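Local coordinates for coiled-coil quantitatively-enriched protein 1 (Schizosaccharomyces pombe, PDB 7CUJ) that links telomeres to the meiotic centrosome, is essential for normal telomere clustering in meiotic prophase, and is required for telomere length regulation and chromosome segregation, at residues S184-Y194 against I204-I212. Numbering follows the deposited sequence.
Sequences SATIFYDIEAY and IQSLVLRLI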
loop_
_atom_site.group_PDB
_atom_site.type_symbol
_atom_site.label_atom_id
_atom_site.label_comp_id
_atom_site.label_asym_id
_atom_site.label_seq_id
_atom_site.Cartn_x
_atom_site.Cartn_y
_atom_site.Cartn_z
ATOM N N SER A 184 34.383 -30.068 16.457
ATOM C CA SER A 184 33.468 -28.950 16.668
ATOM C C SER A 184 32.460 -28.836 15.523
ATOM O O SER A 184 32.831 -28.496 14.401
ATOM C CB SER A 184 34.212 -27.648 16.883
ATOM O OG SER A 184 34.961 -27.286 15.730
ATOM N N ALA A 185 31.181 -29.113 15.823
ATOM C CA ALA A 185 30.101 -29.023 14.848
ATOM C C ALA A 185 29.427 -27.651 14.933
ATOM O O ALA A 185 29.421 -27.033 15.995
ATOM C CB ALA A 185 29.121 -30.152 15.063
ATOM N N THR A 186 28.857 -27.187 13.808
ATOM C CA THR A 186 28.328 -25.833 13.695
ATOM C C THR A 186 26.868 -25.853 13.242
ATOM O O THR A 186 26.534 -26.466 12.231
ATOM C CB THR A 186 29.177 -24.968 12.752
ATOM O OG1 THR A 186 30.545 -25.084 13.142
ATOM C CG2 THR A 186 28.780 -23.508 12.764
ATOM N N ILE A 187 26.011 -25.153 13.997
ATOM C CA ILE A 187 24.600 -25.010 13.671
ATOM C C ILE A 187 24.285 -23.529 13.468
ATOM O O ILE A 187 24.614 -22.692 14.307
ATOM C CB ILE A 187 23.699 -25.624 14.764
ATOM C CG1 ILE A 187 24.072 -27.075 15.077
ATOM C CG2 ILE A 187 22.230 -25.493 14.386
ATOM C CD1 ILE A 187 23.633 -27.537 16.447
ATOM N N PHE A 188 23.627 -23.224 12.346
ATOM C CA PHE A 188 23.074 -21.900 12.120
ATOM C C PHE A 188 21.586 -21.927 12.441
ATOM O O PHE A 188 20.813 -22.602 11.762
ATOM C CB PHE A 188 23.365 -21.431 10.694
ATOM C CG PHE A 188 24.809 -21.062 10.485
ATOM C CD1 PHE A 188 25.245 -19.762 10.699
ATOM C CD2 PHE A 188 25.744 -22.023 10.128
ATOM C CE1 PHE A 188 26.579 -19.425 10.530
ATOM C CE2 PHE A 188 27.078 -21.686 9.960
ATOM C CZ PHE A 188 27.492 -20.387 10.160
ATOM N N TYR A 189 21.209 -21.201 13.501
ATOM C CA TYR A 189 19.817 -21.126 13.914
ATOM C C TYR A 189 18.983 -20.502 12.794
ATOM O O TYR A 189 17.834 -20.885 12.593
ATOM C CB TYR A 189 19.669 -20.373 15.240
ATOM C CG TYR A 189 18.245 -20.249 15.724
ATOM C CD1 TYR A 189 17.686 -21.214 16.550
ATOM C CD2 TYR A 189 17.448 -19.178 15.346
ATOM C CE1 TYR A 189 16.376 -21.113 16.994
ATOM C CE2 TYR A 189 16.138 -19.061 15.782
ATOM C CZ TYR A 189 15.600 -20.033 16.607
ATOM O OH TYR A 189 14.312 -19.926 17.042
ATOM N N ASP A 190 19.585 -19.553 12.068
ATOM C CA ASP A 190 18.877 -18.776 11.063
ATOM C C ASP A 190 19.826 -18.402 9.926
ATOM O O ASP A 190 21.042 -18.355 10.112
ATOM C CB ASP A 190 18.203 -17.545 11.680
ATOM C CG ASP A 190 19.180 -16.599 12.357
ATOM O OD1 ASP A 190 19.892 -15.866 11.633
ATOM O OD2 ASP A 190 19.236 -16.616 13.602
ATOM N N ILE A 191 19.235 -18.122 8.757
ATOM C CA ILE A 191 19.963 -17.859 7.527
ATOM C C ILE A 191 20.641 -16.493 7.602
ATOM O O ILE A 191 21.725 -16.323 7.051
ATOM C CB ILE A 191 19.039 -18.009 6.300
ATOM C CG1 ILE A 191 18.841 -19.480 5.920
ATOM C CG2 ILE A 191 19.520 -17.183 5.114
ATOM C CD1 ILE A 191 20.113 -20.209 5.529
ATOM N N GLU A 192 20.004 -15.531 8.286
ATOM C CA GLU A 192 20.603 -14.219 8.490
ATOM C C GLU A 192 21.995 -14.387 9.100
ATOM O O GLU A 192 22.950 -13.755 8.649
ATOM C CB GLU A 192 19.702 -13.324 9.345
ATOM C CG GLU A 192 20.179 -11.881 9.417
ATOM C CD GLU A 192 19.352 -10.936 10.277
ATOM O OE1 GLU A 192 18.106 -11.005 10.212
ATOM O OE2 GLU A 192 19.957 -10.128 11.015
ATOM N N ALA A 193 22.099 -15.256 10.114
ATOM C CA ALA A 193 23.364 -15.545 10.775
ATOM C C ALA A 193 24.337 -16.189 9.792
ATOM O O ALA A 193 25.528 -15.896 9.825
ATOM C CB ALA A 193 23.143 -16.418 11.987
ATOM N N TYR A 194 23.817 -17.059 8.915
ATOM C CA TYR A 194 24.643 -17.686 7.896
ATOM C C TYR A 194 25.187 -16.625 6.943
ATOM O O TYR A 194 26.394 -16.562 6.722
ATOM C CB TYR A 194 23.896 -18.805 7.166
ATOM C CG TYR A 194 24.755 -19.547 6.174
ATOM C CD1 TYR A 194 25.587 -20.579 6.582
ATOM C CD2 TYR A 194 24.756 -19.204 4.831
ATOM C CE1 TYR A 194 26.390 -21.256 5.677
ATOM C CE2 TYR A 194 25.552 -19.870 3.914
ATOM C CZ TYR A 194 26.374 -20.899 4.339
ATOM O OH TYR A 194 27.162 -21.563 3.444
ATOM N N ILE A 204 34.521 -21.956 6.909
ATOM C CA ILE A 204 34.769 -22.724 8.120
ATOM C C ILE A 204 35.081 -24.177 7.763
ATOM O O ILE A 204 34.433 -24.764 6.898
ATOM C CB ILE A 204 33.571 -22.607 9.091
ATOM C CG1 ILE A 204 33.252 -21.146 9.423
ATOM C CG2 ILE A 204 33.805 -23.428 10.353
ATOM C CD1 ILE A 204 31.871 -20.924 10.000
ATOM N N GLN A 205 36.083 -24.741 8.452
ATOM C CA GLN A 205 36.409 -26.156 8.363
ATOM C C GLN A 205 35.727 -26.901 9.508
ATOM O O GLN A 205 36.353 -27.186 10.529
ATOM C CB GLN A 205 37.926 -26.374 8.403
ATOM C CG GLN A 205 38.623 -26.156 7.066
ATOM C CD GLN A 205 40.031 -26.703 7.039
ATOM O OE1 GLN A 205 40.675 -26.880 8.072
ATOM N NE2 GLN A 205 40.525 -26.974 5.843
ATOM N N SER A 206 34.433 -27.197 9.325
ATOM C CA SER A 206 33.671 -28.022 10.250
ATOM C C SER A 206 32.317 -28.382 9.642
ATOM O O SER A 206 31.923 -27.827 8.617
ATOM C CB SER A 206 33.511 -27.348 11.593
ATOM O OG SER A 206 32.652 -26.220 11.502
ATOM N N LEU A 207 31.620 -29.320 10.296
ATOM C CA LEU A 207 30.259 -29.697 9.947
ATOM C C LEU A 207 29.337 -28.497 10.166
ATOM O O LEU A 207 29.297 -27.935 11.258
ATOM C CB LEU A 207 29.849 -30.881 10.831
ATOM C CG LEU A 207 28.420 -31.395 10.652
ATOM C CD1 LEU A 207 28.290 -32.206 9.372
ATOM C CD2 LEU A 207 27.996 -32.226 11.852
ATOM N N VAL A 208 28.605 -28.114 9.110
ATOM C CA VAL A 208 27.686 -26.987 9.156
ATOM C C VAL A 208 26.262 -27.493 8.935
ATOM O O VAL A 208 25.943 -28.038 7.879
ATOM C CB VAL A 208 28.063 -25.890 8.140
ATOM C CG1 VAL A 208 26.961 -24.852 7.982
ATOM C CG2 VAL A 208 29.378 -25.214 8.498
ATOM N N LEU A 209 25.418 -27.294 9.955
ATOM C CA LEU A 209 23.993 -27.577 9.893
ATOM C C LEU A 209 23.246 -26.249 9.809
ATOM O O LEU A 209 23.576 -25.309 10.527
ATOM C CB LEU A 209 23.595 -28.338 11.161
ATOM C CG LEU A 209 23.585 -29.866 11.077
ATOM C CD1 LEU A 209 24.820 -30.411 10.375
ATOM C CD2 LEU A 209 23.450 -30.474 12.465
ATOM N N ARG A 210 22.243 -26.184 8.926
ATOM C CA ARG A 210 21.415 -24.996 8.791
ATOM C C ARG A 210 19.964 -25.344 9.112
ATOM O O ARG A 210 19.383 -26.230 8.489
ATOM C CB ARG A 210 21.524 -24.404 7.382
ATOM C CG ARG A 210 22.899 -23.849 7.038
ATOM C CD ARG A 210 22.849 -22.980 5.796
ATOM N NE ARG A 210 22.482 -23.726 4.599
ATOM C CZ ARG A 210 22.200 -23.178 3.422
ATOM N NH1 ARG A 210 22.238 -21.865 3.274
ATOM N NH2 ARG A 210 21.883 -23.942 2.394
ATOM N N LEU A 211 19.404 -24.644 10.102
ATOM C CA LEU A 211 17.983 -24.707 10.401
ATOM C C LEU A 211 17.278 -23.714 9.479
ATOM O O LEU A 211 17.476 -22.504 9.594
ATOM C CB LEU A 211 17.774 -24.346 11.878
ATOM C CG LEU A 211 17.963 -25.464 12.910
ATOM C CD1 LEU A 211 19.017 -26.478 12.491
ATOM C CD2 LEU A 211 18.283 -24.889 14.280
ATOM N N ILE A 212 16.483 -24.250 8.545
ATOM C CA ILE A 212 15.810 -23.454 7.535
ATOM C C ILE A 212 14.317 -23.763 7.591
ATOM O O ILE A 212 13.913 -24.910 7.417
ATOM C CB ILE A 212 16.408 -23.722 6.137
ATOM C CG1 ILE A 212 17.879 -23.294 6.069
ATOM C CG2 ILE A 212 15.576 -23.041 5.059
ATOM C CD1 ILE A 212 18.592 -23.690 4.795
HETATM O O HOH W 1 19.967 -21.357 8.954
#
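Arg210 reaches from its strand to Tyr194, in the first turn of helix 191-200, and its long chain suits the span. Beyond CB, its CG lies 4.4 Å from Phe188 CB. CD then sits over one face of the Tyr194 ring, a CH-pi contact 3.9 Å from CD to the centroid. A bend at chi3 (-65°) carries the guanidinium on over the same ring, with CZ 4.8 Å from the centroid in a cation-pi contact and the two planes 51° apart. NH1 meets Ile191 CD1 at 3.5 Å, Ile212 CD1 covers a guanidinium face, and NH2 forms a salt bridge with Asp13 on the adjoining strand. Strands 184-188 and 208-213 with helix 191-200 make a beta-alpha-beta crossover in the parallel six-stranded sheet of this alpha/beta domain, one part of a longer protein; Leu209 N donates to Thr186 O at 2.7 Å. Tyr194 also turns an edge to Phe188, its CD1 over the centre of that ring. An alanine in place of Tyr194 would probably leave the arginine's CD and charged end without their aromatic platform and uncover a face of Phe188. Beta-branched Ile187, suited to an extended backbone, packs on the sheet face it shares with Leu209, its CG2 3.9 Å from Leu211 CD1. In the loop leading into strand 208-213, Ser206 OG hydrogen-bonds Thr186 OG1 at 2.9 Å.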